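Long-range contacts in succinyl-CoA ligase (ADP-forming) subunit alpha (Methanosaeta concilii, PDB 6HXI), which belongs to the succinyl-CoA synthetase family, combines a CoA-ligase region with a citrate synthase-like C-terminal region, and holds coenzyme A in the model: residues I25-D30 and A148-N153; S41-I46 and Y78-V83; T105-A110 and D132-G137. One frame throughout, in Å; residues are numbered along the deposited sequence.

Interaction 1: residues I25-D30 and A148-N153; sequences IQRMLD and AFRIGN
R150 and R27 interlock through one hydrogen bond and one face contact, a good illustration of how an arginine can be used as a flat, directional surface rather than simply as a charge. The NH2 of R150 donates to the backbone carbonyl O of R27 at 2.8 Å, approaching from well above the carbonyl plane along a bent N-H...O path of 132°. R27 CB rests over one face of the R150 guanidinium, near its rim, 3.6 Å from NH2. A sharp bend at chi3 (-90°) swings the group there, while NH1 reaches on to the carbonyls of G156 and T154 and fixes its rotation. R27 runs across to the other segment as a chain extended from CG to NE. Its NH2 meets the side-chain OD1 of N153 at 2.8 Å. OD1 lies at the guanidinium edge, near its plane, but the donor stands above the carbonyl plane of the amide, the two groups being turned 72° apart.

M28 supplies the apolar half. Its CG lies alongside the CG of R150 at 3.9 Å, its SD comes within 3.5 Å of the backbone N of G152, and the turn at the thioether sends CE obliquely onto the ring of F149, 3.7 Å from CZ. A water accepts from the R150 N at 3.0 Å and makes a weak bond to the carbonyl O of M28.

The side chain of N153 lies about 6 Å from the bound coenzyme A, and P380 and F345 of the citrate lyase chain pack on R27 and N153. Helix 22-34, the first helix of the Rossmann-like CoA-binding fold, packs through I25 and M28 on strands 15-18 and 42-46, and through I25, Q26 and L29 on strand 52-58; the contact ties it to strand 149-150, at the margin of the second, six-stranded sheet.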
loop_
_atom_site.group_PDB
_atom_site.type_symbol
_atom_site.label_atom_id
_atom_site.label_comp_id
_atom_site.label_asym_id
_atom_site.label_seq_id
_atom_site.Cartn_x
_atom_site.Cartn_y
_atom_site.Cartn_z
ATOM N N ILE B 25 14.186 -33.354 18.390
ATOM C CA ILE B 25 15.432 -32.716 17.975
ATOM C C ILE B 25 16.040 -31.996 19.187
ATOM O O ILE B 25 17.215 -32.237 19.504
ATOM C CB ILE B 25 15.237 -31.764 16.766
ATOM C CG1 ILE B 25 14.952 -32.564 15.478
ATOM C CG2 ILE B 25 16.451 -30.857 16.574
ATOM C CD1 ILE B 25 14.094 -31.778 14.404
ATOM N N GLN B 26 15.227 -31.147 19.871
ATOM C CA GLN B 26 15.680 -30.422 21.056
ATOM C C GLN B 26 16.170 -31.354 22.187
ATOM O O GLN B 26 17.173 -31.042 22.825
ATOM C CB GLN B 26 14.622 -29.417 21.576
ATOM C CG GLN B 26 15.188 -28.451 22.643
ATOM C CD GLN B 26 16.358 -27.647 22.118
ATOM O OE1 GLN B 26 16.194 -26.699 21.344
ATOM N NE2 GLN B 26 17.573 -28.033 22.477
ATOM N N ARG B 27 15.484 -32.490 22.405
ATOM C CA ARG B 27 15.841 -33.472 23.436
ATOM C C ARG B 27 17.221 -34.049 23.164
ATOM O O ARG B 27 18.039 -34.133 24.085
ATOM C CB ARG B 27 14.788 -34.593 23.528
ATOM C CG ARG B 27 13.491 -34.113 24.149
ATOM C CD ARG B 27 12.681 -35.230 24.713
ATOM N NE ARG B 27 11.633 -34.703 25.578
ATOM C CZ ARG B 27 10.362 -34.608 25.226
ATOM N NH1 ARG B 27 9.469 -34.122 26.072
ATOM N NH2 ARG B 27 9.971 -34.988 24.016
ATOM N N MET B 28 17.497 -34.406 21.886
ATOM C CA MET B 28 18.799 -34.948 21.499
ATOM C C MET B 28 19.919 -33.930 21.778
ATOM O O MET B 28 20.898 -34.257 22.448
ATOM C CB MET B 28 18.798 -35.408 20.034
ATOM C CG MET B 28 18.032 -36.688 19.832
ATOM S SD MET B 28 17.922 -37.230 18.112
ATOM C CE MET B 28 19.593 -37.776 17.831
ATOM N N LEU B 29 19.725 -32.673 21.339
ATOM C CA LEU B 29 20.693 -31.599 21.535
ATOM C C LEU B 29 20.930 -31.304 23.010
ATOM O O LEU B 29 22.077 -31.079 23.414
ATOM C CB LEU B 29 20.255 -30.323 20.801
ATOM C CG LEU B 29 20.232 -30.423 19.291
ATOM C CD1 LEU B 29 19.514 -29.223 18.677
ATOM C CD2 LEU B 29 21.640 -30.549 18.737
ATOM N N ASP B 30 19.857 -31.342 23.817
ATOM C CA ASP B 30 19.937 -31.087 25.251
ATOM C C ASP B 30 20.809 -32.140 25.948
ATOM O O ASP B 30 21.587 -31.802 26.836
ATOM C CB ASP B 30 18.520 -31.035 25.860
ATOM C CG ASP B 30 17.804 -29.701 25.731
ATOM O OD1 ASP B 30 18.419 -28.740 25.225
ATOM O OD2 ASP B 30 16.645 -29.607 26.184
ATOM N N ALA B 148 26.839 -40.325 25.889
ATOM C CA ALA B 148 27.309 -40.270 24.499
ATOM C C ALA B 148 26.253 -39.902 23.435
ATOM O O ALA B 148 26.488 -38.979 22.659
ATOM C CB ALA B 148 27.973 -41.581 24.128
ATOM N N PHE B 149 25.127 -40.633 23.366
ATOM C CA PHE B 149 24.099 -40.402 22.341
ATOM C C PHE B 149 22.744 -40.900 22.799
ATOM O O PHE B 149 22.659 -41.933 23.467
ATOM C CB PHE B 149 24.492 -41.134 21.022
ATOM C CG PHE B 149 23.566 -40.968 19.840
ATOM C CD1 PHE B 149 23.714 -39.896 18.965
ATOM C CD2 PHE B 149 22.561 -41.894 19.586
ATOM C CE1 PHE B 149 22.858 -39.744 17.860
ATOM C CE2 PHE B 149 21.689 -41.729 18.493
ATOM C CZ PHE B 149 21.846 -40.659 17.635
ATOM N N ARG B 150 21.680 -40.204 22.366
ATOM C CA ARG B 150 20.312 -40.634 22.636
ATOM C C ARG B 150 19.522 -40.689 21.321
ATOM O O ARG B 150 19.692 -39.816 20.456
ATOM C CB ARG B 150 19.631 -39.726 23.683
ATOM C CG ARG B 150 18.655 -38.715 23.110
ATOM C CD ARG B 150 18.317 -37.600 24.065
ATOM N NE ARG B 150 17.168 -37.945 24.873
ATOM C CZ ARG B 150 16.599 -37.150 25.761
ATOM N NH1 ARG B 150 15.588 -37.583 26.485
ATOM N NH2 ARG B 150 17.062 -35.919 25.959
ATOM N N ILE B 151 18.643 -41.686 21.193
ATOM C CA ILE B 151 17.764 -41.784 20.021
ATOM C C ILE B 151 16.488 -41.001 20.336
ATOM O O ILE B 151 15.736 -41.415 21.226
ATOM C CB ILE B 151 17.434 -43.231 19.607
ATOM C CG1 ILE B 151 18.690 -43.994 19.186
ATOM C CG2 ILE B 151 16.393 -43.219 18.487
ATOM C CD1 ILE B 151 18.525 -45.530 19.280
ATOM N N GLY B 152 16.265 -39.895 19.609
ATOM C CA GLY B 152 15.070 -39.062 19.734
ATOM C C GLY B 152 14.648 -38.733 21.150
ATOM O O GLY B 152 15.389 -38.100 21.907
ATOM N N ASN B 153 13.473 -39.223 21.533
ATOM C CA ASN B 153 12.880 -38.976 22.855
ATOM C C ASN B 153 13.326 -39.931 23.953
ATOM O O ASN B 153 12.838 -39.807 25.081
ATOM C CB ASN B 153 11.368 -39.005 22.750
ATOM C CG ASN B 153 10.812 -37.896 21.879
ATOM O OD1 ASN B 153 11.017 -36.723 22.139
ATOM N ND2 ASN B 153 10.017 -38.254 20.877
HETATM O O HOH W 1 21.978 -37.343 21.441
#

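Interaction 2: residues S41-I46 and Y78-V83; sequences SISAII and YPEADV
Van der Waals packing carries most of the contact, S43 meeting the ring of Y78 with two different groups. Its CB stands 3.7 Å from Y78 CG, at the root of the ring, while its backbone carbonyl O sits over the ring centre, about 4.0 Å above the plane. Placing CG beside the backbone N of Y78 (chi1 -63°) turns this face to S43. A44 adds a methyl obliquely, its CB lying 4.1 Å from Y78 CD2, and the CB of A81 touches S43 OG at 3.9 Å.

The loop that offers these groups is a type I beta turn from Y78 to A81, closed by the bond from A81 N to Y78 O at 3.2 Å. It links helix 71-77 to strand 83-86 of the Rossmann-like sheet, in which strand 15-18 separates strands 42-46 and 83-86. F16 on that intervening strand packs against both Y78 and A81, and P66 and Y68 of strand 61-68 also touch the Y78 side chain.

Polar contact is indirect. No direct hydrogen bond crosses between 41-46 and 78-83; instead a water lies 2.9 Å from S43 OG and donates a weak bond to E80 OE1 at 3.3 Å. The chain of E80 folds back at chi2 (-96°), which brings OE1 to the edge of the Y78 ring, in its plane.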
loop_
_atom_site.group_PDB
_atom_site.type_symbol
_atom_site.label_atom_id
_atom_site.label_comp_id
_atom_site.label_asym_id
_atom_site.label_seq_id
_atom_site.Cartn_x
_atom_site.Cartn_y
_atom_site.Cartn_z
ATOM N N SER B 41 24.841 -34.143 18.146
ATOM C CA SER B 41 24.712 -35.505 17.607
ATOM C C SER B 41 23.911 -35.549 16.285
ATOM O O SER B 41 23.721 -36.634 15.746
ATOM C CB SER B 41 24.020 -36.397 18.629
ATOM O OG SER B 41 22.706 -35.924 18.881
ATOM N N ILE B 42 23.404 -34.394 15.810
ATOM C CA ILE B 42 22.568 -34.280 14.622
ATOM C C ILE B 42 23.291 -33.467 13.555
ATOM O O ILE B 42 23.582 -32.293 13.780
ATOM C CB ILE B 42 21.194 -33.635 14.961
ATOM C CG1 ILE B 42 20.406 -34.472 16.001
ATOM C CG2 ILE B 42 20.378 -33.345 13.690
ATOM C CD1 ILE B 42 19.177 -33.718 16.615
ATOM N N SER B 43 23.537 -34.083 12.393
ATOM C CA SER B 43 24.166 -33.427 11.251
ATOM C C SER B 43 23.072 -32.696 10.450
ATOM O O SER B 43 23.284 -31.554 10.043
ATOM C CB SER B 43 24.875 -34.454 10.371
ATOM O OG SER B 43 26.052 -34.951 10.984
ATOM N N ALA B 44 21.896 -33.353 10.228
ATOM C CA ALA B 44 20.794 -32.748 9.469
ATOM C C ALA B 44 19.432 -33.323 9.827
ATOM O O ALA B 44 19.322 -34.415 10.397
ATOM C CB ALA B 44 21.028 -32.895 7.957
ATOM N N ILE B 45 18.390 -32.593 9.439
ATOM C CA ILE B 45 17.006 -33.014 9.569
ATOM C C ILE B 45 16.545 -33.364 8.163
ATOM O O ILE B 45 16.932 -32.686 7.209
ATOM C CB ILE B 45 16.132 -31.921 10.212
ATOM C CG1 ILE B 45 16.672 -31.550 11.609
ATOM C CG2 ILE B 45 14.659 -32.330 10.285
ATOM C CD1 ILE B 45 16.655 -30.116 11.842
ATOM N N ILE B 46 15.737 -34.420 8.024
ATOM C CA ILE B 46 15.183 -34.750 6.727
ATOM C C ILE B 46 13.688 -34.414 6.835
ATOM O O ILE B 46 12.983 -34.982 7.667
ATOM C CB ILE B 46 15.518 -36.200 6.240
ATOM C CG1 ILE B 46 17.047 -36.467 6.321
ATOM C CG2 ILE B 46 15.011 -36.409 4.806
ATOM C CD1 ILE B 46 17.438 -37.901 6.360
ATOM N N TYR B 78 26.228 -34.970 4.349
ATOM C CA TYR B 78 26.804 -35.386 5.629
ATOM C C TYR B 78 27.129 -36.886 5.642
ATOM O O TYR B 78 26.421 -37.645 6.315
ATOM C CB TYR B 78 25.911 -34.940 6.823
ATOM C CG TYR B 78 25.795 -33.434 6.929
ATOM C CD1 TYR B 78 26.756 -32.687 7.608
ATOM C CD2 TYR B 78 24.804 -32.744 6.242
ATOM C CE1 TYR B 78 26.712 -31.296 7.632
ATOM C CE2 TYR B 78 24.761 -31.352 6.240
ATOM C CZ TYR B 78 25.703 -30.630 6.955
ATOM O OH TYR B 78 25.651 -29.248 6.960
ATOM N N PRO B 79 28.210 -37.338 4.924
ATOM C CA PRO B 79 28.546 -38.773 4.925
ATOM C C PRO B 79 28.973 -39.317 6.279
ATOM O O PRO B 79 28.905 -40.529 6.482
ATOM C CB PRO B 79 29.668 -38.894 3.885
ATOM C CG PRO B 79 30.214 -37.557 3.733
ATOM C CD PRO B 79 29.130 -36.577 4.050
ATOM N N GLU B 80 29.391 -38.433 7.201
ATOM C CA GLU B 80 29.818 -38.808 8.552
ATOM C C GLU B 80 28.662 -39.310 9.429
ATOM O O GLU B 80 28.907 -39.940 10.450
ATOM C CB GLU B 80 30.543 -37.631 9.239
ATOM C CG GLU B 80 29.659 -36.432 9.562
ATOM C CD GLU B 80 29.676 -35.304 8.552
ATOM O OE1 GLU B 80 29.539 -34.137 8.983
ATOM O OE2 GLU B 80 29.826 -35.580 7.339
ATOM N N ALA B 81 27.418 -38.964 9.070
ATOM C CA ALA B 81 26.225 -39.363 9.814
ATOM C C ALA B 81 25.871 -40.819 9.428
ATOM O O ALA B 81 25.561 -41.085 8.265
ATOM C CB ALA B 81 25.069 -38.411 9.497
ATOM N N ASP B 82 25.990 -41.748 10.379
ATOM C CA ASP B 82 25.743 -43.180 10.143
ATOM C C ASP B 82 24.459 -43.709 10.826
ATOM O O ASP B 82 24.131 -44.892 10.720
ATOM C CB ASP B 82 26.981 -44.017 10.528
ATOM C CG ASP B 82 27.165 -44.264 12.017
ATOM O OD1 ASP B 82 26.940 -43.319 12.815
ATOM O OD2 ASP B 82 27.561 -45.394 12.386
ATOM N N VAL B 83 23.742 -42.816 11.518
ATOM C CA VAL B 83 22.498 -43.131 12.200
ATOM C C VAL B 83 21.344 -42.321 11.606
ATOM O O VAL B 83 21.512 -41.126 11.385
ATOM C CB VAL B 83 22.622 -42.877 13.728
ATOM C CG1 VAL B 83 21.296 -43.133 14.442
ATOM C CG2 VAL B 83 23.729 -43.720 14.341
HETATM O O HOH W 2 27.647 -32.515 11.167
#

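Interaction 3: residues T105-A110 and D132-G137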
loop_
_atom_site.group_PDB
_atom_site.type_symbol
_atom_site.label_atom_id
_atom_site.label_comp_id
_atom_site.label_asym_id
_atom_site.label_seq_id
_atom_site.Cartn_x
_atom_site.Cartn_y
_atom_site.Cartn_z
ATOM N N THR B 105 26.466 -44.974 3.595
ATOM C CA THR B 105 26.944 -44.292 4.808
ATOM C C THR B 105 26.086 -44.532 6.047
ATOM O O THR B 105 26.571 -44.310 7.151
ATOM C CB THR B 105 27.125 -42.802 4.549
ATOM O OG1 THR B 105 25.886 -42.266 4.077
ATOM C CG2 THR B 105 28.279 -42.513 3.554
ATOM N N ILE B 106 24.829 -44.981 5.890
ATOM C CA ILE B 106 23.969 -45.238 7.055
ATOM C C ILE B 106 24.112 -46.696 7.492
ATOM O O ILE B 106 24.086 -47.600 6.656
ATOM C CB ILE B 106 22.504 -44.766 6.826
ATOM C CG1 ILE B 106 22.452 -43.230 6.745
ATOM C CG2 ILE B 106 21.544 -45.264 7.920
ATOM C CD1 ILE B 106 21.476 -42.688 5.736
ATOM N N ARG B 107 24.309 -46.904 8.799
ATOM C CA ARG B 107 24.501 -48.209 9.436
ATOM C C ARG B 107 23.332 -48.582 10.377
ATOM O O ARG B 107 22.964 -49.752 10.460
ATOM C CB ARG B 107 25.843 -48.189 10.188
ATOM C CG ARG B 107 26.182 -49.452 10.957
ATOM C CD ARG B 107 27.372 -49.205 11.846
ATOM N NE ARG B 107 27.504 -50.234 12.876
ATOM C CZ ARG B 107 27.712 -49.981 14.164
ATOM N NH1 ARG B 107 27.820 -48.727 14.593
ATOM N NH2 ARG B 107 27.818 -50.976 15.030
ATOM N N ILE B 108 22.748 -47.576 11.084
ATOM C CA ILE B 108 21.656 -47.779 12.046
ATOM C C ILE B 108 20.428 -46.936 11.703
ATOM O O ILE B 108 20.555 -45.740 11.419
ATOM C CB ILE B 108 22.136 -47.532 13.512
ATOM C CG1 ILE B 108 23.360 -48.393 13.888
ATOM C CG2 ILE B 108 21.000 -47.728 14.534
ATOM C CD1 ILE B 108 24.428 -47.627 14.562
ATOM N N VAL B 109 19.235 -47.573 11.720
ATOM C CA VAL B 109 17.967 -46.902 11.536
ATOM C C VAL B 109 17.095 -47.277 12.728
ATOM O O VAL B 109 16.910 -48.464 12.992
ATOM C CB VAL B 109 17.235 -47.181 10.182
ATOM C CG1 VAL B 109 16.025 -46.266 10.025
ATOM C CG2 VAL B 109 18.168 -47.055 8.982
ATOM N N ALA B 110 16.579 -46.271 13.450
ATOM C CA ALA B 110 15.653 -46.464 14.556
ATOM C C ALA B 110 14.274 -46.089 14.041
ATOM O O ALA B 110 14.075 -44.948 13.609
ATOM C CB ALA B 110 16.043 -45.571 15.734
ATOM N N ASP B 132 24.692 -56.034 6.903
ATOM C CA ASP B 132 25.413 -55.857 8.178
ATOM C C ASP B 132 25.050 -54.505 8.872
ATOM O O ASP B 132 25.904 -53.798 9.421
ATOM C CB ASP B 132 26.937 -56.061 8.016
ATOM C CG ASP B 132 27.575 -56.704 9.238
ATOM O OD1 ASP B 132 27.808 -55.979 10.246
ATOM O OD2 ASP B 132 27.793 -57.941 9.211
ATOM N N LYS B 133 23.760 -54.144 8.809
ATOM C CA LYS B 133 23.231 -52.912 9.383
ATOM C C LYS B 133 22.311 -53.220 10.569
ATOM O O LYS B 133 22.106 -54.393 10.881
ATOM C CB LYS B 133 22.575 -52.072 8.286
ATOM C CG LYS B 133 23.623 -51.545 7.313
ATOM C CD LYS B 133 23.066 -50.769 6.145
ATOM C CE LYS B 133 24.188 -50.528 5.166
ATOM N NZ LYS B 133 23.883 -49.392 4.282
ATOM N N ILE B 134 21.845 -52.194 11.289
ATOM C CA ILE B 134 20.979 -52.416 12.459
ATOM C C ILE B 134 19.665 -51.651 12.342
ATOM O O ILE B 134 19.678 -50.466 12.004
ATOM C CB ILE B 134 21.729 -52.142 13.813
ATOM C CG1 ILE B 134 22.849 -53.189 14.053
ATOM C CG2 ILE B 134 20.790 -52.092 15.035
ATOM C CD1 ILE B 134 24.248 -52.679 13.717
ATOM N N VAL B 135 18.539 -52.329 12.612
ATOM C CA VAL B 135 17.239 -51.681 12.667
ATOM C C VAL B 135 16.721 -51.828 14.107
ATOM O O VAL B 135 16.526 -52.951 14.571
ATOM C CB VAL B 135 16.191 -52.148 11.604
ATOM C CG1 VAL B 135 14.821 -51.511 11.861
ATOM C CG2 VAL B 135 16.656 -51.824 10.199
ATOM N N ILE B 136 16.556 -50.705 14.811
ATOM C CA ILE B 136 15.993 -50.693 16.155
ATOM C C ILE B 136 14.546 -50.274 15.937
ATOM O O ILE B 136 14.285 -49.217 15.375
ATOM C CB ILE B 136 16.755 -49.782 17.173
ATOM C CG1 ILE B 136 18.172 -50.348 17.459
ATOM C CG2 ILE B 136 15.986 -49.654 18.483
ATOM C CD1 ILE B 136 19.214 -49.336 17.427
ATOM N N GLY B 137 13.630 -51.157 16.289
ATOM C CA GLY B 137 12.205 -50.951 16.102
ATOM C C GLY B 137 11.633 -51.927 15.098
ATOM O O GLY B 137 12.276 -52.939 14.809
#
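The ammonium of K133 is gripped by two backbone carbonyls, that of L101 on helix 93-102 and that of I106 across the contact. Its NZ lies 3.0 Å from I106 O, almost in line with the carbonyl bond; the chain, extended beyond CG, skims the backbone to get there, its CB passing 3.2 Å from R107 O.

From this point the two segments zip into parallel sheet. I134 N donates to R107 O at 2.8 Å. V109 N then bonds to I134 O and I136 N to V109 O, with CA-H...O contacts alongside. The pairing is the outcome of a beta-alpha-beta crossover: strand 108-111 leads through helix 118-130, which D132 ends in a Schellman motif, to strand 134-136 at the edge of the Rossmann-like sheet.

Side chains alternate between its faces. I108, A110, I134 and I136 share one: I108 CG2 lies beside I136 CD1 at 3.8 Å, and its CG1 beside I134 CB at 4.1 Å. V109 and V135 turn to the other face, where L101 meets both. R107 lies alongside I134 while its NH2 binds the carbonyl of V7.

In the fold
Reading from the N terminus, helix 22-34 supplies the first half of interaction 1, whose loop stays open until residues 148-153. Interactions 2 and 3 are both nested inside it, and they run in series: 41-46 with 78-83 closes before 105-110 with 132-137 opens, so none cross. Interactions 2 and 3 serve the same sheet and join where D82 O makes probable hydrogen bonds to the backbone N atoms of R107 and I108. Interaction 1 meets both, F149 and M28 packing on S41, and I151 on A110. The three thereby bind the first helix, strands 42-46, 108-111 and 134-136 of the Rossmann-like sheet and edge strand 149-150 of the second sheet.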